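PDB 4P4L: shikimate 5-dehydrogenase AroE (5-dehydroshikimate reductase) from Mycobacterium tuberculosis, which probably catalyses the NADP-dependent reduction of 3-dehydroshikimate to shikimate, the fourth of seven steps on the pathway to chorismate. Local coordinates for residues P67-A72 with V86-T91; P5-V10 with G56-G61; V187-I192 with V209-I214. One frame throughout, in Å; residues are numbered along the deposited sequence.

Contact 1: P67-A72 with V86-T91; sequences PGKFAA and VGSANT. With SKM ((3R,4S,5R)-3,4,5-trihydroxycyclohex-1-ene-1-carboxylic acid), chain D.
Lys69, in the first turn of helix 69-75, accepts one backbone hydrogen bond from the loop after helix 81-86, Ala89 N to Lys69 O at 2.9 Å, with the donor well above the carbonyl plane. The pair of segments forms part of the shikimate site of the substrate-binding domain, which Lys69 and Asn90 reach side by side, pointing the same way. CG of Lys69 stands anti to the carbonyl carbon (chi1 -59°), and the chain then runs extended, its CE 3.7 Å from Asn90 CB, until NZ bonds two hydroxyls of the ligand. NZ also forms a salt bridge with Asp105, so the ammonium is shared between ligand and protein. Farther along the helix, Ala72 CB lies 3.6 Å from Ala89 O, where a small methyl suits helix and loop lying close. Ser88 CB makes an off-centre CH-pi contact with the Phe70 ring, 4.2 Å from its centroid. Gly87 is the first residue past helix 81-86, and its positive phi suits a residue without a side chain. The Asn90 amide both gives and takes: Thr91 OG1 and Thr104 N donate to OD1, while ND2 donates to shikimate O12 at 2.9 Å and, weakly, to O11. Lys69 NZ reaches the same O12 at 3.2 Å.

Contact 2: P5-V10 with G56-G61; sequences PKKAGV and GPEWVG. With SO4 (sulfate ion), chain E.
The Lys7 and Trp59 side chains cross obliquely, with Lys7 CB over the face of the indole, 3.7 Å from the centroid of the five-membered ring and only 10° off the normal, a CH-pi contact. With CG anti to the carbonyl carbon (chi1 -55°), the extended chain brings Lys7 CD 3.5 Å from Trp59 NE1. Lysine suits the place because its greasy stem packs on the ring while its ammonium goes on to a sulfate, probably from the crystallisation liquor: NZ bonds sulfate O3 at 3.1 Å. Trp59 NE1 adds a weak bond to the same oxygen, and Gly56 N grips sulfate O2 at 2.9 Å. The six-membered ring reaches the strand backbone, Trp59 CZ3 lying 3.3 Å from Ala8 C. Lys6, bent at chi2, crosses Val60 at about a right angle, CG to CG1 3.6 Å. In the backbone, Lys7 N gives a short bond of 2.7 Å to Glu58 O. Lys7 O in turn accepts from Val60 N. Trp59, last residue of a type I turn from Gly56, thus makes a single bridge with Lys7, alongside strand 7-12 and just before strand 61-64, its parallel neighbour in the mixed sheet of the substrate-binding domain.

Contact 3: V187-I192 with V209-I214; sequences VLVSTI and VLLDAI
A water lies just beyond the ends of two parallel strands, where it takes a hydrogen bond from Ser190 OG and gives one each to Ile192 O and Asp212 OD1, the last at 2.8 Å. Ser190 and Asp212 are paired across the strands, yet their side-chain oxygens do not meet directly; the water joins them. Asp212 has CG anti to its backbone nitrogen, and this chi1 of -161° turns the carboxylate toward the strand end, where Ile214 N, 3.1 Å from Asp212 OD1, approaches from above the carboxylate plane. That bond closes an Asx turn, and the second oxygen, OD2, is held by Thr220. Upstream, four backbone hydrogen bonds join 187-190 to 209-213, the straightest being Leu211 N to Leu188 O at 2.7 Å and 177°. Leu188 and Leu210 lie side by side on the same face as Ser190 and Asp212, CD2 to CD1 3.9 Å. On the other face, toward helix 105-113, Val189 CG2 meets Leu211 CB at 4.2 Å beside Val187 and Val209. Valine and leucine suit these neighbouring inner strands of the parallel, Rossmann-type sheet, since helices cover both faces: Leu210 also packs on Leu222 and Val226 of helix 221-229. Polar side chains are thus kept to the C-terminal ends of the strands, where the several donors around the Asp212 carboxylate would probably favour its ionised form despite its burial.

Along the chain the three contacts come in series: contact 2 closes first, then contact 1, then contact 3. Contacts 1 and 2 belong to the substrate-binding half, their centres about 19 Å apart; contact 2 joins strand 7-12 to the approach of strand 61-64, while the loop of contact 1 leads into strand 91-95, which runs antiparallel beside 61-64 in the same mixed sheet. Contact 3 lies in the other, parallel sheet, its centre about 20 Å from that of contact 1 and about 32 Å from that of contact 2. Shikimate binds at contact 1, between the two halves, consistent with an enzyme that brings substrate and NADP together in a cleft.

Contact 1: P67-A72 with V86-T91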
loop_
_atom_site.group_PDB
_atom_site.type_symbol
_atom_site.label_atom_id
_atom_site.label_comp_id
_atom_site.label_asym_id
_atom_site.label_seq_id
_atom_site.Cartn_x
_atom_site.Cartn_y
_atom_site.Cartn_z
ATOM N N PRO A 67 11.935 -4.769 1.476
ATOM C CA PRO A 67 12.295 -3.641 2.342
ATOM C C PRO A 67 12.905 -2.466 1.582
ATOM O O PRO A 67 13.533 -1.613 2.222
ATOM C CB PRO A 67 13.368 -4.251 3.254
ATOM C CG PRO A 67 14.084 -5.218 2.361
ATOM C CD PRO A 67 13.048 -5.731 1.357
ATOM N N GLY A 68 12.720 -2.388 0.266
ATOM C CA GLY A 68 13.430 -1.375 -0.515
ATOM C C GLY A 68 12.765 -0.042 -0.858
ATOM O O GLY A 68 13.307 0.717 -1.662
ATOM N N LYS A 69 11.612 0.280 -0.271
ATOM C CA LYS A 69 10.905 1.490 -0.702
ATOM C C LYS A 69 11.624 2.805 -0.357
ATOM O O LYS A 69 11.447 3.822 -1.041
ATOM C CB LYS A 69 9.461 1.501 -0.170
ATOM C CG LYS A 69 8.642 0.291 -0.623
ATOM C CD LYS A 69 7.147 0.488 -0.305
ATOM C CE LYS A 69 6.341 -0.703 -0.781
ATOM N NZ LYS A 69 4.941 -0.721 -0.226
ATOM N N PHE A 70 12.412 2.798 0.710
ATOM C CA PHE A 70 13.170 3.996 1.071
ATOM C C PHE A 70 14.387 4.148 0.160
ATOM O O PHE A 70 14.700 5.255 -0.295
ATOM C CB PHE A 70 13.555 3.967 2.558
ATOM C CG PHE A 70 12.374 3.780 3.460
ATOM C CD1 PHE A 70 11.575 4.868 3.816
ATOM C CD2 PHE A 70 12.022 2.515 3.907
ATOM C CE1 PHE A 70 10.469 4.700 4.632
ATOM C CE2 PHE A 70 10.902 2.336 4.727
ATOM C CZ PHE A 70 10.128 3.430 5.083
ATOM N N ALA A 71 15.049 3.029 -0.131
ATOM C CA ALA A 71 16.133 3.022 -1.111
ATOM C C ALA A 71 15.668 3.441 -2.506
ATOM O O ALA A 71 16.401 4.133 -3.227
ATOM C CB ALA A 71 16.811 1.649 -1.153
ATOM N N ALA A 72 14.470 3.017 -2.906
ATOM C CA ALA A 72 13.934 3.380 -4.219
ATOM C C ALA A 72 13.765 4.888 -4.357
ATOM O O ALA A 72 14.082 5.474 -5.406
ATOM C CB ALA A 72 12.577 2.693 -4.443
ATOM N N VAL A 86 4.928 10.980 1.540
ATOM C CA VAL A 86 4.906 9.807 2.427
ATOM C C VAL A 86 6.291 9.308 2.802
ATOM O O VAL A 86 6.421 8.490 3.721
ATOM C CB VAL A 86 4.098 8.641 1.847
ATOM C CG1 VAL A 86 2.620 9.051 1.676
ATOM C CG2 VAL A 86 4.695 8.210 0.524
ATOM N N GLY A 87 7.317 9.793 2.091
ATOM C CA GLY A 87 8.701 9.476 2.418
ATOM C C GLY A 87 9.260 8.165 1.876
ATOM O O GLY A 87 10.307 7.711 2.350
ATOM N N SER A 88 8.581 7.556 0.897
ATOM C CA SER A 88 9.061 6.303 0.293
ATOM C C SER A 88 8.404 6.070 -1.072
ATOM O O SER A 88 7.482 6.809 -1.476
ATOM C CB SER A 88 8.831 5.100 1.224
ATOM O OG SER A 88 7.476 4.668 1.188
ATOM N N ALA A 89 8.896 5.069 -1.799
ATOM C CA ALA A 89 8.424 4.808 -3.166
ATOM C C ALA A 89 8.290 3.325 -3.466
ATOM O O ALA A 89 9.224 2.551 -3.232
ATOM C CB ALA A 89 9.357 5.455 -4.181
ATOM N N ASN A 90 7.134 2.930 -4.003
ATOM C CA ASN A 90 6.953 1.542 -4.405
ATOM C C ASN A 90 7.060 1.401 -5.925
ATOM O O ASN A 90 6.824 0.320 -6.476
ATOM C CB ASN A 90 5.600 1.037 -3.924
ATOM C CG ASN A 90 4.459 1.625 -4.731
ATOM O OD1 ASN A 90 4.571 2.747 -5.240
ATOM N ND2 ASN A 90 3.383 0.850 -4.907
ATOM N N THR A 91 7.438 2.488 -6.595
ATOM C CA THR A 91 7.417 2.527 -8.055
ATOM C C THR A 91 8.606 3.307 -8.616
ATOM O O THR A 91 8.789 4.476 -8.274
ATOM C CB THR A 91 6.117 3.203 -8.561
ATOM O OG1 THR A 91 4.982 2.597 -7.922
ATOM C CG2 THR A 91 5.985 3.048 -10.094
HETATM O O12 SKM D . 3.589 -1.395 -3.039
HETATM C C8 SKM D . 3.284 -2.735 -3.447
HETATM C C6 SKM D . 3.275 -3.590 -2.207
HETATM O O7 SKM D . 4.394 -3.286 -1.401
HETATM C C5 SKM D . 3.382 -4.974 -2.594
HETATM C C4 SKM D . 3.662 -5.442 -3.808
HETATM C C1 SKM D . 3.737 -6.940 -4.004
HETATM O O2 SKM D . 4.086 -7.398 -5.125
HETATM O O3 SKM D . 3.459 -7.705 -3.038
HETATM C C10 SKM D . 3.942 -4.536 -5.039
HETATM C C9 SKM D . 4.303 -3.135 -4.470
HETATM O O11 SKM D . 4.270 -2.293 -5.579
#

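Contact 2: P5-V10 with G56-G61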
loop_
_atom_site.group_PDB
_atom_site.type_symbol
_atom_site.label_atom_id
_atom_site.label_comp_id
_atom_site.label_asym_id
_atom_site.label_seq_id
_atom_site.Cartn_x
_atom_site.Cartn_y
_atom_site.Cartn_z
ATOM N N PRO A 5 9.341 -5.324 -27.359
ATOM C CA PRO A 5 9.117 -5.991 -26.072
ATOM C C PRO A 5 9.841 -5.295 -24.923
ATOM O O PRO A 5 11.026 -4.958 -25.024
ATOM C CB PRO A 5 9.707 -7.384 -26.295
ATOM C CG PRO A 5 10.768 -7.170 -27.310
ATOM C CD PRO A 5 10.248 -6.094 -28.226
ATOM N N LYS A 6 9.116 -5.082 -23.836
ATOM C CA LYS A 6 9.662 -4.406 -22.669
ATOM C C LYS A 6 9.639 -5.308 -21.444
ATOM O O LYS A 6 8.994 -6.367 -21.432
ATOM C CB LYS A 6 8.871 -3.128 -22.374
ATOM C CG LYS A 6 8.935 -2.085 -23.483
ATOM C CD LYS A 6 10.356 -1.593 -23.727
ATOM C CE LYS A 6 10.410 -0.565 -24.859
ATOM N NZ LYS A 6 11.812 -0.296 -25.306
ATOM N N LYS A 7 10.327 -4.859 -20.404
ATOM C CA LYS A 7 10.529 -5.650 -19.207
ATOM C C LYS A 7 10.155 -4.797 -18.011
ATOM O O LYS A 7 10.450 -3.591 -17.968
ATOM C CB LYS A 7 12.001 -6.074 -19.086
ATOM C CG LYS A 7 12.581 -6.813 -20.299
ATOM C CD LYS A 7 13.925 -7.470 -19.932
ATOM C CE LYS A 7 14.609 -8.106 -21.147
ATOM N NZ LYS A 7 15.834 -8.889 -20.772
ATOM N N ALA A 8 9.469 -5.422 -17.066
ATOM C CA ALA A 8 9.188 -4.845 -15.760
ATOM C C ALA A 8 9.278 -6.004 -14.777
ATOM O O ALA A 8 9.595 -7.127 -15.165
ATOM C CB ALA A 8 7.803 -4.213 -15.718
ATOM N N GLY A 9 9.003 -5.741 -13.513
ATOM C CA GLY A 9 9.042 -6.793 -12.517
ATOM C C GLY A 9 8.800 -6.197 -11.151
ATOM O O GLY A 9 8.439 -5.025 -11.058
ATOM N N VAL A 10 8.991 -6.989 -10.097
ATOM C CA VAL A 10 8.849 -6.488 -8.731
ATOM C C VAL A 10 10.102 -6.815 -7.891
ATOM O O VAL A 10 10.576 -7.949 -7.917
ATOM C CB VAL A 10 7.564 -7.046 -8.068
ATOM C CG1 VAL A 10 7.554 -8.604 -8.069
ATOM C CG2 VAL A 10 7.403 -6.478 -6.656
ATOM N N GLY A 56 18.978 -3.376 -18.436
ATOM C CA GLY A 56 19.176 -2.978 -19.816
ATOM C C GLY A 56 18.077 -2.035 -20.289
ATOM O O GLY A 56 17.112 -1.785 -19.565
ATOM N N PRO A 57 18.212 -1.526 -21.519
ATOM C CA PRO A 57 17.357 -0.493 -22.124
ATOM C C PRO A 57 15.858 -0.819 -22.109
ATOM O O PRO A 57 15.037 0.095 -22.025
ATOM C CB PRO A 57 17.847 -0.444 -23.572
ATOM C CG PRO A 57 19.233 -0.962 -23.528
ATOM C CD PRO A 57 19.256 -1.993 -22.448
ATOM N N GLU A 58 15.515 -2.103 -22.184
ATOM C CA GLU A 58 14.131 -2.534 -22.364
ATOM C C GLU A 58 13.319 -2.573 -21.073
ATOM O O GLU A 58 12.146 -2.952 -21.095
ATOM C CB GLU A 58 14.103 -3.902 -23.051
ATOM C CG GLU A 58 15.023 -3.967 -24.267
ATOM C CD GLU A 58 15.075 -5.342 -24.913
ATOM O OE1 GLU A 58 14.415 -6.277 -24.398
ATOM O OE2 GLU A 58 15.779 -5.484 -25.938
ATOM N N TRP A 59 13.930 -2.189 -19.953
ATOM C CA TRP A 59 13.204 -2.101 -18.693
ATOM C C TRP A 59 12.484 -0.750 -18.626
ATOM O O TRP A 59 13.120 0.298 -18.717
ATOM C CB TRP A 59 14.151 -2.267 -17.495
ATOM C CG TRP A 59 14.540 -3.712 -17.239
ATOM C CD1 TRP A 59 15.515 -4.431 -17.882
ATOM C CD2 TRP A 59 13.948 -4.607 -16.286
ATOM N NE1 TRP A 59 15.564 -5.716 -17.377
ATOM C CE2 TRP A 59 14.611 -5.846 -16.401
ATOM C CE3 TRP A 59 12.918 -4.478 -15.347
ATOM C CZ2 TRP A 59 14.274 -6.951 -15.605
ATOM C CZ3 TRP A 59 12.591 -5.575 -14.560
ATOM C CH2 TRP A 59 13.265 -6.791 -14.696
ATOM N N VAL A 60 11.165 -0.767 -18.466
ATOM C CA VAL A 60 10.408 0.488 -18.457
ATOM C C VAL A 60 10.193 0.969 -17.035
ATOM O O VAL A 60 9.997 2.163 -16.773
ATOM C CB VAL A 60 9.054 0.341 -19.167
ATOM C CG1 VAL A 60 9.264 0.111 -20.651
ATOM C CG2 VAL A 60 8.219 -0.802 -18.545
ATOM N N GLY A 61 10.224 0.029 -16.104
ATOM C CA GLY A 61 9.975 0.371 -14.718
ATOM C C GLY A 61 9.990 -0.853 -13.832
ATOM O O GLY A 61 10.024 -1.996 -14.321
HETATM S S SO4 E . 18.752 -6.976 -19.352
HETATM O O1 SO4 E . 19.883 -6.721 -20.254
HETATM O O2 SO4 E . 18.995 -6.283 -18.090
HETATM O O3 SO4 E . 17.535 -6.455 -19.977
HETATM O O4 SO4 E . 18.567 -8.407 -19.107
#

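Contact 3: V187-I192 with V209-I214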
loop_
_atom_site.group_PDB
_atom_site.type_symbol
_atom_site.label_atom_id
_atom_site.label_comp_id
_atom_site.label_asym_id
_atom_site.label_seq_id
_atom_site.Cartn_x
_atom_site.Cartn_y
_atom_site.Cartn_z
ATOM N N VAL A 187 -13.791 3.767 9.829
ATOM C CA VAL A 187 -12.848 3.000 9.013
ATOM C C VAL A 187 -11.574 2.601 9.786
ATOM O O VAL A 187 -10.961 3.424 10.465
ATOM C CB VAL A 187 -12.403 3.821 7.779
ATOM C CG1 VAL A 187 -11.378 3.045 6.957
ATOM C CG2 VAL A 187 -13.588 4.200 6.922
ATOM N N LEU A 188 -11.173 1.340 9.673
ATOM C CA LEU A 188 -9.928 0.890 10.276
ATOM C C LEU A 188 -8.992 0.391 9.182
ATOM O O LEU A 188 -9.354 -0.498 8.398
ATOM C CB LEU A 188 -10.181 -0.219 11.308
ATOM C CG LEU A 188 -8.992 -1.067 11.779
ATOM C CD1 LEU A 188 -7.988 -0.212 12.520
ATOM C CD2 LEU A 188 -9.472 -2.184 12.663
ATOM N N VAL A 189 -7.801 0.977 9.110
ATOM C CA VAL A 189 -6.780 0.480 8.193
ATOM C C VAL A 189 -5.679 -0.122 9.040
ATOM O O VAL A 189 -5.058 0.582 9.816
ATOM C CB VAL A 189 -6.167 1.599 7.335
ATOM C CG1 VAL A 189 -5.122 1.013 6.368
ATOM C CG2 VAL A 189 -7.253 2.339 6.562
ATOM N N SER A 190 -5.438 -1.423 8.913
ATOM C CA SER A 190 -4.404 -2.047 9.737
ATOM C C SER A 190 -3.170 -2.381 8.897
ATOM O O SER A 190 -3.271 -3.083 7.891
ATOM C CB SER A 190 -4.953 -3.301 10.427
ATOM O OG SER A 190 -3.909 -4.080 11.005
ATOM N N THR A 191 -2.008 -1.875 9.310
ATOM C CA THR A 191 -0.758 -2.091 8.576
ATOM C C THR A 191 0.231 -2.934 9.367
ATOM O O THR A 191 1.406 -3.020 8.993
ATOM C CB THR A 191 -0.013 -0.767 8.334
ATOM O OG1 THR A 191 0.475 -0.299 9.597
ATOM C CG2 THR A 191 -0.932 0.272 7.701
ATOM N N ILE A 192 -0.220 -3.517 10.474
ATOM C CA ILE A 192 0.662 -4.304 11.350
ATOM C C ILE A 192 0.533 -5.807 11.062
ATOM O O ILE A 192 -0.418 -6.217 10.397
ATOM C CB ILE A 192 0.340 -4.057 12.838
ATOM C CG1 ILE A 192 -1.089 -4.487 13.167
ATOM C CG2 ILE A 192 0.549 -2.606 13.193
ATOM C CD1 ILE A 192 -1.503 -4.165 14.604
ATOM N N VAL A 209 -15.968 -0.623 8.914
ATOM C CA VAL A 209 -15.165 -0.938 7.740
ATOM C C VAL A 209 -13.724 -1.263 8.151
ATOM O O VAL A 209 -13.083 -0.483 8.878
ATOM C CB VAL A 209 -15.130 0.237 6.727
ATOM C CG1 VAL A 209 -14.264 -0.120 5.508
ATOM C CG2 VAL A 209 -16.530 0.623 6.300
ATOM N N LEU A 210 -13.239 -2.422 7.704
ATOM C CA LEU A 210 -11.836 -2.812 7.858
ATOM C C LEU A 210 -11.095 -2.899 6.531
ATOM O O LEU A 210 -11.570 -3.533 5.569
ATOM C CB LEU A 210 -11.710 -4.171 8.564
ATOM C CG LEU A 210 -10.337 -4.847 8.456
ATOM C CD1 LEU A 210 -9.307 -4.126 9.323
ATOM C CD2 LEU A 210 -10.450 -6.314 8.853
ATOM N N LEU A 211 -9.926 -2.268 6.488
ATOM C CA LEU A 211 -8.976 -2.480 5.407
ATOM C C LEU A 211 -7.742 -3.077 6.055
ATOM O O LEU A 211 -7.044 -2.405 6.815
ATOM C CB LEU A 211 -8.605 -1.158 4.713
ATOM C CG LEU A 211 -7.505 -1.268 3.655
ATOM C CD1 LEU A 211 -7.814 -2.414 2.702
ATOM C CD2 LEU A 211 -7.369 0.026 2.864
ATOM N N ASP A 212 -7.496 -4.350 5.783
ATOM C CA ASP A 212 -6.352 -5.026 6.368
ATOM C C ASP A 212 -5.309 -5.150 5.274
ATOM O O ASP A 212 -5.594 -5.728 4.227
ATOM C CB ASP A 212 -6.773 -6.416 6.845
ATOM C CG ASP A 212 -5.807 -7.007 7.851
ATOM O OD1 ASP A 212 -4.585 -6.739 7.749
ATOM O OD2 ASP A 212 -6.273 -7.747 8.754
ATOM N N ALA A 213 -4.103 -4.619 5.499
ATOM C CA ALA A 213 -3.055 -4.663 4.476
ATOM C C ALA A 213 -2.576 -6.093 4.232
ATOM O O ALA A 213 -1.989 -6.405 3.185
ATOM C CB ALA A 213 -1.863 -3.749 4.852
ATOM N N ILE A 214 -2.821 -6.981 5.187
ATOM C CA ILE A 214 -2.393 -8.371 5.001
ATOM C C ILE A 214 -3.295 -9.125 4.023
ATOM O O ILE A 214 -4.523 -8.916 4.019
ATOM C CB ILE A 214 -2.333 -9.083 6.345
ATOM C CG1 ILE A 214 -1.187 -8.476 7.126
ATOM C CG2 ILE A 214 -2.090 -10.591 6.187
ATOM C CD1 ILE A 214 -1.301 -8.723 8.542
HETATM O O HOH W 1 -3.101 -6.330 10.108
#